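Local coordinates for MGS-MChE2 (Uncultured bacterium, PDB 5JD6), which probably hydrolyses carboxylic esters, as an esterase of the alpha/beta hydrolase superfamily recovered from a lagoon-sediment metagenome, at residues Leu111-Ser116 / Thr193-Ile198; Thr64-Phe69 / Ala176-Arg181; Phe11-Lys16 / Lys48-Glu53; Asp40-Lys45 / Gln243-Trp248; Lys201-Thr206 / Cys229-Met234. One frame throughout, in Å; residues are numbered along the deposited sequence.

Contact 1. Residues Leu111-Ser116 / Thr193-Ile198; sequences LVITGS and TPTCII
Four backbone hydrogen bonds join Leu111-Ser116 to Thr193-Ile198, and their order gives the pairing. Leu111 N donates to Pro194 O, and Cys196 N to Leu111 O at 2.8 Å. Ile113 N then donates to Cys196 O, also at 2.8 Å, and Ile198 N to Ile113 O. Leu111 and Ile113 thus each use both N and O toward this neighbour, and Val112 turns its own backbone bonds to Leu87 and Gly89 of the next strand. The segment axes run at 13° to each other, which confirms a parallel pair. At Thr114, where the chain turns a corner, OG1 gives a weak bond to Ile198 O at 3.1 Å; with OG1 trans to the backbone N (chi1 167°), the hydroxyl is carried to that carbonyl.

On one face, Leu111 and Thr195 lie side by side and point the same way, the leucine CB 3.9 Å from Thr195 OG1. That hydroxyl donates to Thr193 O, approaching from above the carbonyl plane, which fixes the rotation of the threonine and sends its CG2 toward Ile113 CD1, 4.1 Å off. Helix 92-103 covers Leu111 and Ile113 here. On the other face Val112 CG1 rests 4.2 Å from Cys196 CB, with Leu245 of helix 238-252 against Val112 and Trp248 against Cys196. Helices on both faces of adjacent parallel strands are the three-layer architecture of the alpha/beta hydrolase fold, and Gly115, in that corner, bonds through its backbone to Ser91, the probable nucleophile.

Contact 2. Residues Thr64-Phe69 / Ala176-Arg181; sequences TSVGTF and AKSAIR
Ser178, on helix 169-181, meets Ser65 and Val66 in a contact at the N-terminus of helix 66-80 of the alpha/beta hydrolase fold, with Ser65 at the N-cap. The polar part is one cross-segment bond: Val66 N donates to Ser178 OG at 2.9 Å, with an N-H...O angle of 165°. Because Ser178 OG is trans to its backbone N (chi1 171°), the hydroxyl reaches out from its own helix to a first-turn amide, an N-H that has no carbonyl of a preceding turn to bond to. The same oxygen sits 3.2 Å from Ser65 CB, so Ser178 is fitted against the cap residue as well as bonded beyond it.

Apolar packing is confined to Val66 and Ala179. The valine sends CG2 to the second helix, 3.6 Å from Ala179 CA, and the Ala179 methyl lies alongside. Ile96 and Leu99 of helix 92-103 also touch Val66, so helices 169-181 and 92-103 both pack on this residue of helix 66-80.

Within the first turn, Phe69 N bonds back to Ser65 O at 3.2 Å, and that carbonyl oxygen also lies over one face of the Phe69 ring, 3.3 Å above its plane and offset toward the rim.

Contact 3. Residues Phe11-Lys16 / Lys48-Glu53; sequences FTYLEK and KVLIPE
Lys48, near the start of strand 47-52, reaches across to Glu15: its extended chain, with CG trans to the backbone N (chi1 -161°), crosses the glutamate obliquely and puts NZ 3.5 Å from Glu15 OE2, a salt bridge. Lys48 NZ is also hydrogen-bonded to Tyr82 OH. Val49 makes a hydrogen-bonded antiparallel pair with Lys16, its N giving a 2.7 Å bond to Lys16 O while its O takes Lys16 N in the carbonyl plane. Leu50, in a non-hydrogen-bonded pair with Glu15, inserts CD2 between two neighbours, 3.8 Å from Glu15 CG and 3.8 Å from Tyr13 CE2; the three side chains run alongside one another. Ile51 pairs with Leu14 by two bonds, but unevenly: Leu14 N approaches Ile51 O from above the carbonyl plane, at a C=O...N angle of 125°. Pro52, lacking an N-H, falls in a non-hydrogen-bonded pair with Tyr13, whose CB lies 3.5 Å from Pro52 CA. Glu53 N then bonds Thr12 O at 2.9 Å, and its side-chain carbons lie against the same carbonyl.

The segment axes run at 158° to each other, within the antiparallel N-terminal margin of the sheet. Tyr13 OH bonds Lys80 NZ of helix 66-80. The salt bridge from Lys48, with weak, long ion pairs to Lys80 and Lys6, would probably favour an ionised Glu15.

Contact 4. Residues Asp40-Lys45 / Gln243-Trp248; sequences DYFPEK and QLLHEW
The Tyr41 and His246 rings meet in an offset edge-to-face arrangement, the tyrosine edge toward the imidazole face, with centroids 5.2 Å apart and planes at 82°. Tyr41 OH, near the plane of the imidazole at its edge, is hydrogen-bonded to His246 ND1 at a modelled 2.5 Å, a length so short that its exact value is doubtful; either group could be the donor. Both CG atoms are trans to their backbone N (chi1 -176° for Tyr41, -165° for His246), which carries each ring toward the other segment. Lys45 packs on two rings with its aliphatic chain: CG lies over one face of Tyr41, offset toward the rim, and CD comes 3.5 Å from His246 CE1. The Phe42 ring has Tyr41 CD2 over one face, 3.4 Å above its plane and likewise offset toward the rim, and the backbone N of His246 at its edge. Its CZ reaches Leu245 CD2 at 3.5 Å, the two side chains crossing at about a right angle.

An alanine at His246 would remove the imidazole and is likely to leave Tyr41 OH without this bond and a gap beside the Lys45 chain.

Tyr41, Phe42 and His246 form an aromatic cluster joining the region of helix 36-41 and the turn after it to helix 238-252 of the alpha/beta hydrolase fold.

Contact 5. Residues Lys201-Thr206 / Cys229-Met234; sequences KNDNVT and CGHAAM
His231 ND1 donates to Asp203 OD2 at 3.0 Å with an N-H...O angle of 162°; OD2 accepts through its syn lone pair and lies close to the imidazole plane, while the bond to OD1 is weak. The carboxylate and ring planes stand 82° apart. Val205 covers one face of the ring, its CB over the centre 3.5 Å from the centroid, a CH-pi contact. At the edge, Thr206 OG1 lies 3.0 Å from His231 CE1.

The aspartate is positioned in turn by Thr206, whose N bonds Asp203 OD1 at 2.9 Å, an Asx motif, and whose OG1 gives a weak bond to OD2. This pairing, with His231 touching Ser91 in the GxSxG elbow, is consistent with the Ser-His-Asp triad of alpha/beta hydrolases, the acid after strand 195-200 and the histidine in a later loop. A phenylalanine in place of His231 would probably leave Asp203 without its ring N-H partner and Ser91 without a neighbouring imidazole.

Further out, Asn202 grips Cys229 by two bonds: its N gives to Cys229 O at 3.2 Å, and Cys229 N to Asn202 OD1 at 3.1 Å. Beyond them, Glu236 takes hydrogen bonds from Gly230 N and Ala232 N, the backbone N atoms of the residues before and after His231.

Overall arrangement
From the N terminus, contact 3 closes first, bringing strand 47-52 back against strand 11-16. Contact 4 crosses it: it opens at 40-45, between the two segments of contact 3, and closes only at helix 238-252, so contacts 1, 2 and 5 are nested within its loop. Contact 2 closes at helix 169-181, joining it to the start of helix 66-80; contact 1 closes next, at strand 195-200. These two cross along the chain, their segments alternating, but do not touch; their centres are about 20 Å apart. Contact 5 then closes and touches contact 1 where Gly115 O comes 3.0 Å from His231 CE1, bringing the sheet to the probable active site. Contact 4 meets contact 1 through Trp248 and Cys196.

Contact 1. Residues Leu111-Ser116 / Thr193-Ile198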
# COMPACT_ATOMS: atom_id res chain seq x y z
N LEU A 111 5.80 -4.91 6.96
CA LEU A 111 5.50 -4.09 5.80
C LEU A 111 5.56 -4.91 4.52
O LEU A 111 6.60 -5.50 4.20
CB LEU A 111 6.47 -2.91 5.72
CG LEU A 111 6.41 -2.03 4.47
CD1 LEU A 111 5.04 -1.39 4.33
CD2 LEU A 111 7.50 -0.97 4.52
N VAL A 112 4.46 -4.97 3.79
CA VAL A 112 4.43 -5.69 2.52
C VAL A 112 4.32 -4.71 1.36
O VAL A 112 3.41 -3.88 1.31
CB VAL A 112 3.27 -6.69 2.46
CG1 VAL A 112 3.40 -7.58 1.23
CG2 VAL A 112 3.22 -7.53 3.73
N ILE A 113 5.26 -4.81 0.43
CA ILE A 113 5.37 -3.86 -0.67
C ILE A 113 5.32 -4.57 -2.02
O ILE A 113 5.95 -5.62 -2.20
CB ILE A 113 6.66 -3.04 -0.57
CG1 ILE A 113 6.55 -2.04 0.58
CG2 ILE A 113 6.95 -2.29 -1.86
CD1 ILE A 113 7.85 -1.39 0.91
N THR A 114 4.58 -4.00 -2.95
CA THR A 114 4.46 -4.56 -4.29
C THR A 114 4.12 -3.50 -5.33
O THR A 114 3.10 -2.82 -5.23
CB THR A 114 3.42 -5.70 -4.32
OG1 THR A 114 3.11 -6.04 -5.68
CG2 THR A 114 2.16 -5.32 -3.56
N GLY A 115 4.99 -3.38 -6.34
CA GLY A 115 4.84 -2.38 -7.38
C GLY A 115 4.58 -0.99 -6.82
O GLY A 115 3.62 -0.33 -7.21
N SER A 116 5.42 -0.55 -5.89
CA SER A 116 5.18 0.71 -5.21
C SER A 116 6.19 1.78 -5.60
O SER A 116 7.32 1.47 -5.97
CB SER A 116 5.19 0.52 -3.69
OG SER A 116 6.52 0.57 -3.19
N THR A 193 11.84 -2.59 10.42
CA THR A 193 10.67 -3.45 10.31
C THR A 193 10.82 -4.50 9.21
O THR A 193 11.29 -4.20 8.12
CB THR A 193 9.40 -2.62 10.02
OG1 THR A 193 9.40 -2.18 8.66
CG2 THR A 193 9.32 -1.41 10.95
N PRO A 194 10.42 -5.75 9.52
CA PRO A 194 10.44 -6.86 8.57
C PRO A 194 9.61 -6.53 7.33
O PRO A 194 8.43 -6.21 7.44
CB PRO A 194 9.81 -8.01 9.35
CG PRO A 194 10.06 -7.67 10.78
CD PRO A 194 9.96 -6.18 10.86
N THR A 195 10.24 -6.61 6.16
CA THR A 195 9.58 -6.18 4.93
C THR A 195 9.53 -7.29 3.88
O THR A 195 10.54 -7.93 3.58
CB THR A 195 10.27 -4.95 4.33
OG1 THR A 195 10.25 -3.88 5.28
CG2 THR A 195 9.56 -4.50 3.06
N CYS A 196 8.35 -7.50 3.32
CA CYS A 196 8.17 -8.45 2.23
C CYS A 196 7.97 -7.70 0.92
O CYS A 196 7.05 -6.90 0.79
CB CYS A 196 6.99 -9.38 2.50
SG CYS A 196 6.76 -10.67 1.26
N ILE A 197 8.85 -7.95 -0.05
CA ILE A 197 8.75 -7.29 -1.34
C ILE A 197 8.39 -8.30 -2.43
O ILE A 197 9.21 -9.14 -2.80
CB ILE A 197 10.06 -6.58 -1.71
CG1 ILE A 197 10.61 -5.82 -0.51
CG2 ILE A 197 9.84 -5.65 -2.89
CD1 ILE A 197 12.01 -5.28 -0.72
N ILE A 198 7.16 -8.21 -2.93
CA ILE A 198 6.70 -9.07 -4.01
C ILE A 198 6.55 -8.24 -5.28
O ILE A 198 5.96 -7.16 -5.25
CB ILE A 198 5.36 -9.74 -3.66
CG1 ILE A 198 5.48 -10.50 -2.33
CG2 ILE A 198 4.92 -10.67 -4.77
CD1 ILE A 198 4.19 -11.12 -1.86

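Contact 2. Residues Thr64-Phe69 / Ala176-Arg181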
# COMPACT_ATOMS: atom_id res chain seq x y z
N THR A 64 -2.51 18.46 0.82
CA THR A 64 -2.42 17.23 0.05
C THR A 64 -0.96 16.82 -0.15
O THR A 64 -0.30 17.27 -1.09
CB THR A 64 -3.10 17.39 -1.31
OG1 THR A 64 -4.42 17.92 -1.13
CG2 THR A 64 -3.20 16.05 -2.02
N SER A 65 -0.47 15.97 0.74
CA SER A 65 0.89 15.47 0.66
C SER A 65 0.95 14.02 1.13
O SER A 65 0.03 13.53 1.77
CB SER A 65 1.83 16.34 1.49
OG SER A 65 1.43 16.38 2.85
N VAL A 66 2.05 13.35 0.79
CA VAL A 66 2.26 11.97 1.20
C VAL A 66 2.33 11.87 2.72
O VAL A 66 1.86 10.90 3.32
CB VAL A 66 3.54 11.39 0.56
CG1 VAL A 66 3.81 9.98 1.05
CG2 VAL A 66 3.42 11.41 -0.95
N GLY A 67 2.88 12.91 3.35
CA GLY A 67 2.96 12.98 4.79
C GLY A 67 1.59 13.03 5.45
O GLY A 67 1.37 12.44 6.51
N THR A 68 0.66 13.74 4.81
CA THR A 68 -0.71 13.85 5.31
C THR A 68 -1.43 12.51 5.25
O THR A 68 -2.12 12.12 6.20
CB THR A 68 -1.51 14.89 4.51
OG1 THR A 68 -0.98 16.20 4.76
CG2 THR A 68 -2.98 14.87 4.91
N PHE A 69 -1.27 11.80 4.14
CA PHE A 69 -1.89 10.50 3.96
C PHE A 69 -1.35 9.50 4.98
O PHE A 69 -2.10 8.67 5.51
CB PHE A 69 -1.67 9.99 2.54
CG PHE A 69 -2.17 10.92 1.47
CD1 PHE A 69 -3.31 11.68 1.68
CD2 PHE A 69 -1.49 11.05 0.27
CE1 PHE A 69 -3.78 12.54 0.70
CE2 PHE A 69 -1.95 11.91 -0.71
CZ PHE A 69 -3.09 12.66 -0.49
N ALA A 176 2.17 14.20 -6.56
CA ALA A 176 3.38 13.80 -7.27
C ALA A 176 4.58 14.61 -6.80
O ALA A 176 5.65 14.06 -6.53
CB ALA A 176 3.19 13.95 -8.77
N LYS A 177 4.41 15.93 -6.72
CA LYS A 177 5.45 16.82 -6.22
C LYS A 177 5.87 16.41 -4.81
O LYS A 177 7.06 16.30 -4.51
CB LYS A 177 4.96 18.27 -6.23
CG LYS A 177 5.91 19.25 -5.56
CD LYS A 177 5.27 20.62 -5.43
CE LYS A 177 6.16 21.58 -4.65
NZ LYS A 177 5.53 22.92 -4.50
N SER A 178 4.88 16.17 -3.95
CA SER A 178 5.13 15.74 -2.58
C SER A 178 5.81 14.38 -2.53
O SER A 178 6.68 14.14 -1.70
CB SER A 178 3.82 15.70 -1.80
OG SER A 178 4.00 15.09 -0.53
N ALA A 179 5.40 13.48 -3.42
CA ALA A 179 5.93 12.12 -3.45
C ALA A 179 7.42 12.09 -3.80
O ALA A 179 8.22 11.51 -3.07
CB ALA A 179 5.14 11.28 -4.44
N ILE A 180 7.78 12.72 -4.91
CA ILE A 180 9.16 12.71 -5.39
C ILE A 180 10.08 13.51 -4.47
O ILE A 180 11.24 13.14 -4.26
CB ILE A 180 9.26 13.26 -6.82
CG1 ILE A 180 8.24 12.57 -7.72
CG2 ILE A 180 10.67 13.08 -7.37
CD1 ILE A 180 8.37 12.92 -9.18
N ARG A 181 9.56 14.60 -3.91
CA ARG A 181 10.30 15.40 -2.94
C ARG A 181 10.64 14.56 -1.72
O ARG A 181 11.69 14.73 -1.10
CB ARG A 181 9.50 16.64 -2.54
CG ARG A 181 10.09 17.45 -1.40
CD ARG A 181 9.13 18.53 -0.95
NE ARG A 181 9.52 19.13 0.32
CZ ARG A 181 8.76 19.97 1.02
NH1 ARG A 181 7.56 20.31 0.57
NH2 ARG A 181 9.20 20.47 2.17

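Contact 3. Residues Phe11-Lys16 / Lys48-Glu53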
# COMPACT_ATOMS: atom_id res chain seq x y z
N PHE A 11 -14.14 7.94 8.47
CA PHE A 11 -13.46 6.78 7.91
C PHE A 11 -14.40 5.86 7.14
O PHE A 11 -15.37 5.33 7.69
CB PHE A 11 -12.77 5.98 9.02
CG PHE A 11 -11.63 6.70 9.68
CD1 PHE A 11 -10.49 7.03 8.96
CD2 PHE A 11 -11.70 7.04 11.02
CE1 PHE A 11 -9.45 7.70 9.57
CE2 PHE A 11 -10.66 7.71 11.63
CZ PHE A 11 -9.53 8.03 10.91
N THR A 12 -14.10 5.68 5.86
CA THR A 12 -14.79 4.69 5.03
C THR A 12 -13.81 3.58 4.68
O THR A 12 -12.73 3.84 4.16
CB THR A 12 -15.35 5.33 3.74
OG1 THR A 12 -16.27 6.37 4.07
CG2 THR A 12 -16.07 4.28 2.89
N TYR A 13 -14.19 2.33 4.97
CA TYR A 13 -13.28 1.21 4.76
C TYR A 13 -13.99 -0.13 4.61
O TYR A 13 -15.09 -0.32 5.13
CB TYR A 13 -12.26 1.14 5.90
CG TYR A 13 -12.87 0.86 7.26
CD1 TYR A 13 -13.49 1.86 7.99
CD2 TYR A 13 -12.82 -0.42 7.81
CE1 TYR A 13 -14.05 1.61 9.23
CE2 TYR A 13 -13.37 -0.68 9.05
CZ TYR A 13 -13.98 0.34 9.76
OH TYR A 13 -14.53 0.08 10.99
N LEU A 14 -13.35 -1.05 3.90
CA LEU A 14 -13.81 -2.43 3.83
C LEU A 14 -13.22 -3.23 4.98
O LEU A 14 -12.06 -3.03 5.36
CB LEU A 14 -13.44 -3.08 2.50
CG LEU A 14 -14.19 -2.67 1.24
CD1 LEU A 14 -13.87 -3.62 0.10
CD2 LEU A 14 -15.69 -2.62 1.48
N GLU A 15 -14.01 -4.15 5.53
CA GLU A 15 -13.56 -4.96 6.64
C GLU A 15 -14.01 -6.40 6.47
O GLU A 15 -15.18 -6.67 6.19
CB GLU A 15 -14.09 -4.39 7.96
CG GLU A 15 -13.51 -5.03 9.21
CD GLU A 15 -13.95 -4.32 10.48
OE1 GLU A 15 -14.53 -3.22 10.38
OE2 GLU A 15 -13.71 -4.86 11.58
N LYS A 16 -13.07 -7.33 6.61
CA LYS A 16 -13.37 -8.75 6.52
C LYS A 16 -12.31 -9.54 7.27
O LYS A 16 -11.11 -9.28 7.12
CB LYS A 16 -13.44 -9.21 5.06
CG LYS A 16 -14.00 -10.61 4.87
CD LYS A 16 -13.87 -11.07 3.43
CE LYS A 16 -14.73 -12.28 3.13
NZ LYS A 16 -14.27 -13.49 3.88
N LYS A 48 -7.30 -10.26 9.65
CA LYS A 48 -8.29 -9.21 9.51
C LYS A 48 -7.87 -8.24 8.41
O LYS A 48 -6.87 -7.53 8.55
CB LYS A 48 -8.48 -8.47 10.83
CG LYS A 48 -9.76 -7.68 10.96
CD LYS A 48 -9.87 -7.09 12.35
CE LYS A 48 -11.22 -6.44 12.58
NZ LYS A 48 -11.30 -5.78 13.92
N VAL A 49 -8.62 -8.21 7.32
CA VAL A 49 -8.27 -7.35 6.19
C VAL A 49 -9.06 -6.04 6.23
O VAL A 49 -10.29 -6.04 6.23
CB VAL A 49 -8.51 -8.05 4.85
CG1 VAL A 49 -8.10 -7.15 3.70
CG2 VAL A 49 -7.74 -9.37 4.80
N LEU A 50 -8.33 -4.93 6.26
CA LEU A 50 -8.94 -3.60 6.31
C LEU A 50 -8.45 -2.75 5.15
O LEU A 50 -7.24 -2.58 4.98
CB LEU A 50 -8.64 -2.91 7.64
CG LEU A 50 -9.13 -3.62 8.91
CD1 LEU A 50 -8.05 -3.61 9.98
CD2 LEU A 50 -10.39 -2.96 9.42
N ILE A 51 -9.37 -2.22 4.36
CA ILE A 51 -9.00 -1.37 3.24
C ILE A 51 -9.63 0.01 3.37
O ILE A 51 -10.75 0.24 2.92
CB ILE A 51 -9.41 -1.99 1.89
CG1 ILE A 51 -9.05 -3.48 1.85
CG2 ILE A 51 -8.75 -1.25 0.74
CD1 ILE A 51 -9.34 -4.14 0.53
N PRO A 52 -8.90 0.94 4.01
CA PRO A 52 -9.38 2.31 4.21
C PRO A 52 -9.27 3.17 2.96
O PRO A 52 -8.32 3.01 2.19
CB PRO A 52 -8.46 2.84 5.31
CG PRO A 52 -7.19 2.10 5.10
CD PRO A 52 -7.58 0.73 4.63
N GLU A 53 -10.24 4.05 2.75
CA GLU A 53 -10.17 4.98 1.63
C GLU A 53 -9.51 6.28 2.05
O GLU A 53 -10.08 7.07 2.81
CB GLU A 53 -11.56 5.25 1.05
CG GLU A 53 -12.21 3.98 0.56
CD GLU A 53 -11.30 3.20 -0.37
OE1 GLU A 53 -10.81 3.79 -1.36
OE2 GLU A 53 -11.04 2.02 -0.08

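Contact 4. Residues Asp40-Lys45 / Gln243-Trp248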
# COMPACT_ATOMS: atom_id res chain seq x y z
N ASP A 40 -10.35 -12.35 -0.20
CA ASP A 40 -10.98 -13.67 -0.19
C ASP A 40 -10.12 -14.72 0.51
O ASP A 40 -10.64 -15.67 1.10
CB ASP A 40 -11.30 -14.13 -1.61
CG ASP A 40 -12.57 -13.51 -2.16
OD1 ASP A 40 -13.41 -13.08 -1.35
OD2 ASP A 40 -12.72 -13.46 -3.40
N TYR A 41 -8.81 -14.53 0.46
CA TYR A 41 -7.87 -15.53 0.95
C TYR A 41 -7.58 -15.41 2.45
O TYR A 41 -7.89 -16.31 3.23
CB TYR A 41 -6.56 -15.43 0.17
CG TYR A 41 -5.53 -16.48 0.52
CD1 TYR A 41 -5.59 -17.76 -0.01
CD2 TYR A 41 -4.48 -16.18 1.39
CE1 TYR A 41 -4.65 -18.71 0.31
CE2 TYR A 41 -3.53 -17.13 1.71
CZ TYR A 41 -3.62 -18.39 1.17
OH TYR A 41 -2.67 -19.34 1.49
N PHE A 42 -7.01 -14.28 2.85
CA PHE A 42 -6.47 -14.12 4.20
C PHE A 42 -7.46 -14.05 5.37
O PHE A 42 -7.12 -14.47 6.48
CB PHE A 42 -5.57 -12.88 4.23
CG PHE A 42 -4.28 -13.06 3.50
CD1 PHE A 42 -3.16 -13.53 4.15
CD2 PHE A 42 -4.20 -12.79 2.14
CE1 PHE A 42 -1.96 -13.71 3.48
CE2 PHE A 42 -3.01 -12.97 1.46
CZ PHE A 42 -1.89 -13.43 2.13
N PRO A 43 -8.69 -13.53 5.16
CA PRO A 43 -9.59 -13.57 6.32
C PRO A 43 -9.98 -14.99 6.73
O PRO A 43 -10.37 -15.21 7.88
CB PRO A 43 -10.81 -12.79 5.85
CG PRO A 43 -10.74 -12.82 4.38
CD PRO A 43 -9.28 -12.76 4.06
N GLU A 44 -9.88 -15.94 5.81
CA GLU A 44 -10.18 -17.33 6.11
C GLU A 44 -8.93 -18.06 6.60
O GLU A 44 -8.97 -19.26 6.87
CB GLU A 44 -10.77 -18.03 4.89
CG GLU A 44 -11.97 -17.31 4.27
CD GLU A 44 -13.19 -17.33 5.17
OE1 GLU A 44 -13.24 -18.15 6.11
OE2 GLU A 44 -14.11 -16.51 4.93
N LYS A 45 -7.84 -17.32 6.71
CA LYS A 45 -6.58 -17.88 7.19
C LYS A 45 -6.21 -17.29 8.55
O LYS A 45 -5.08 -17.47 9.02
CB LYS A 45 -5.46 -17.63 6.18
CG LYS A 45 -5.61 -18.44 4.89
CD LYS A 45 -5.38 -19.92 5.15
CE LYS A 45 -5.56 -20.74 3.88
NZ LYS A 45 -6.97 -20.75 3.41
N GLN A 243 -0.10 -16.89 -2.00
CA GLN A 243 0.74 -18.00 -1.55
C GLN A 243 2.12 -17.52 -1.11
O GLN A 243 2.64 -17.97 -0.09
CB GLN A 243 0.87 -19.04 -2.66
CG GLN A 243 1.34 -20.40 -2.17
CD GLN A 243 1.66 -21.36 -3.30
OE1 GLN A 243 2.04 -20.94 -4.39
NE2 GLN A 243 1.49 -22.65 -3.05
N LEU A 244 2.70 -16.60 -1.88
CA LEU A 244 4.00 -16.03 -1.53
C LEU A 244 3.93 -15.26 -0.22
O LEU A 244 4.78 -15.41 0.65
CB LEU A 244 4.51 -15.12 -2.65
CG LEU A 244 5.05 -15.78 -3.91
CD1 LEU A 244 5.45 -14.73 -4.94
CD2 LEU A 244 6.24 -16.67 -3.58
N LEU A 245 2.90 -14.43 -0.09
CA LEU A 245 2.71 -13.61 1.10
C LEU A 245 2.39 -14.46 2.32
O LEU A 245 2.90 -14.21 3.42
CB LEU A 245 1.60 -12.58 0.88
CG LEU A 245 1.29 -11.66 2.06
CD1 LEU A 245 2.56 -10.98 2.54
CD2 LEU A 245 0.23 -10.63 1.69
N HIS A 246 1.55 -15.48 2.13
CA HIS A 246 1.15 -16.35 3.23
C HIS A 246 2.34 -17.10 3.80
O HIS A 246 2.49 -17.21 5.02
CB HIS A 246 0.08 -17.34 2.77
CG HIS A 246 -0.64 -18.02 3.89
ND1 HIS A 246 -1.43 -19.13 3.70
CD2 HIS A 246 -0.69 -17.74 5.21
CE1 HIS A 246 -1.94 -19.51 4.86
NE2 HIS A 246 -1.51 -18.69 5.79
N GLU A 247 3.20 -17.61 2.92
CA GLU A 247 4.37 -18.36 3.34
C GLU A 247 5.37 -17.48 4.08
O GLU A 247 6.05 -17.93 5.00
CB GLU A 247 5.05 -19.03 2.15
CG GLU A 247 4.54 -20.43 1.86
CD GLU A 247 4.72 -21.37 3.04
OE1 GLU A 247 5.71 -21.21 3.80
OE2 GLU A 247 3.87 -22.27 3.22
N TRP A 248 5.45 -16.21 3.68
CA TRP A 248 6.31 -15.26 4.35
C TRP A 248 5.80 -15.00 5.76
O TRP A 248 6.59 -14.86 6.70
CB TRP A 248 6.40 -13.95 3.56
CG TRP A 248 7.39 -12.98 4.11
CD1 TRP A 248 8.75 -13.02 3.95
CD2 TRP A 248 7.11 -11.83 4.91
NE1 TRP A 248 9.33 -11.96 4.60
CE2 TRP A 248 8.35 -11.21 5.20
CE3 TRP A 248 5.94 -11.25 5.41
CZ2 TRP A 248 8.44 -10.05 5.96
CZ3 TRP A 248 6.03 -10.10 6.17
CH2 TRP A 248 7.28 -9.51 6.44

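Contact 5. Residues Lys201-Thr206 / Cys229-Met234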
# COMPACT_ATOMS: atom_id res chain seq x y z
N LYS A 201 7.87 -9.61 -12.52
CA LYS A 201 9.19 -9.71 -13.14
C LYS A 201 9.33 -8.83 -14.38
O LYS A 201 10.44 -8.59 -14.84
CB LYS A 201 9.50 -11.16 -13.49
CG LYS A 201 10.60 -11.78 -12.63
CD LYS A 201 11.98 -11.34 -13.10
CE LYS A 201 13.08 -12.07 -12.34
NZ LYS A 201 12.79 -13.51 -12.13
N ASN A 202 8.21 -8.35 -14.90
CA ASN A 202 8.24 -7.41 -16.02
C ASN A 202 7.33 -6.21 -15.78
O ASN A 202 6.41 -5.94 -16.55
CB ASN A 202 7.86 -8.11 -17.33
CG ASN A 202 6.57 -8.91 -17.21
OD1 ASN A 202 6.59 -10.09 -16.87
ND2 ASN A 202 5.45 -8.26 -17.51
N ASP A 203 7.61 -5.49 -14.69
CA ASP A 203 6.86 -4.29 -14.34
C ASP A 203 7.35 -3.10 -15.17
O ASP A 203 8.55 -2.85 -15.26
CB ASP A 203 7.01 -4.00 -12.84
CG ASP A 203 6.01 -2.97 -12.33
OD1 ASP A 203 5.78 -1.95 -13.01
OD2 ASP A 203 5.45 -3.19 -11.24
N ASN A 204 6.42 -2.37 -15.76
CA ASN A 204 6.76 -1.23 -16.61
C ASN A 204 6.67 0.11 -15.88
O ASN A 204 7.48 1.01 -16.13
CB ASN A 204 5.87 -1.20 -17.85
CG ASN A 204 6.33 -2.17 -18.92
OD1 ASN A 204 7.50 -2.17 -19.31
ND2 ASN A 204 5.42 -3.01 -19.40
N VAL A 205 5.69 0.25 -15.00
CA VAL A 205 5.53 1.48 -14.23
C VAL A 205 6.65 1.62 -13.21
O VAL A 205 7.37 2.62 -13.21
CB VAL A 205 4.17 1.52 -13.51
CG1 VAL A 205 4.05 2.78 -12.68
CG2 VAL A 205 3.03 1.42 -14.51
N THR A 206 6.79 0.63 -12.34
CA THR A 206 7.89 0.57 -11.40
C THR A 206 8.75 -0.65 -11.71
O THR A 206 8.53 -1.72 -11.15
CB THR A 206 7.41 0.51 -9.94
OG1 THR A 206 6.54 -0.62 -9.77
CG2 THR A 206 6.67 1.78 -9.57
N CYS A 229 4.18 -10.79 -15.09
CA CYS A 229 3.37 -9.98 -14.21
C CYS A 229 3.82 -8.52 -14.26
O CYS A 229 5.02 -8.23 -14.30
CB CYS A 229 3.45 -10.51 -12.78
SG CYS A 229 2.65 -9.47 -11.57
N GLY A 230 2.86 -7.61 -14.27
CA GLY A 230 3.15 -6.19 -14.38
C GLY A 230 3.10 -5.44 -13.07
O GLY A 230 3.73 -5.83 -12.08
N HIS A 231 2.34 -4.35 -13.06
CA HIS A 231 2.36 -3.41 -11.94
C HIS A 231 1.42 -3.81 -10.80
O HIS A 231 1.56 -3.33 -9.68
CB HIS A 231 1.99 -2.01 -12.45
CG HIS A 231 2.37 -0.91 -11.50
ND1 HIS A 231 3.61 -0.82 -10.92
CD2 HIS A 231 1.65 0.14 -11.03
CE1 HIS A 231 3.65 0.25 -10.14
NE2 HIS A 231 2.48 0.84 -10.19
N ALA A 232 0.46 -4.69 -11.09
CA ALA A 232 -0.51 -5.10 -10.09
C ALA A 232 -0.51 -6.62 -9.90
O ALA A 232 -1.41 -7.31 -10.39
CB ALA A 232 -1.90 -4.62 -10.47
N ALA A 233 0.49 -7.13 -9.19
CA ALA A 233 0.62 -8.56 -8.94
C ALA A 233 -0.61 -9.11 -8.23
O ALA A 233 -1.06 -10.22 -8.49
CB ALA A 233 1.87 -8.84 -8.12
N MET A 234 -1.15 -8.30 -7.32
CA MET A 234 -2.37 -8.60 -6.59
C MET A 234 -3.54 -8.97 -7.49
O MET A 234 -4.36 -9.81 -7.15
CB MET A 234 -2.77 -7.38 -5.76
CG MET A 234 -2.44 -6.10 -6.49
SD MET A 234 -2.56 -4.67 -5.44
CE MET A 234 -1.20 -5.02 -4.35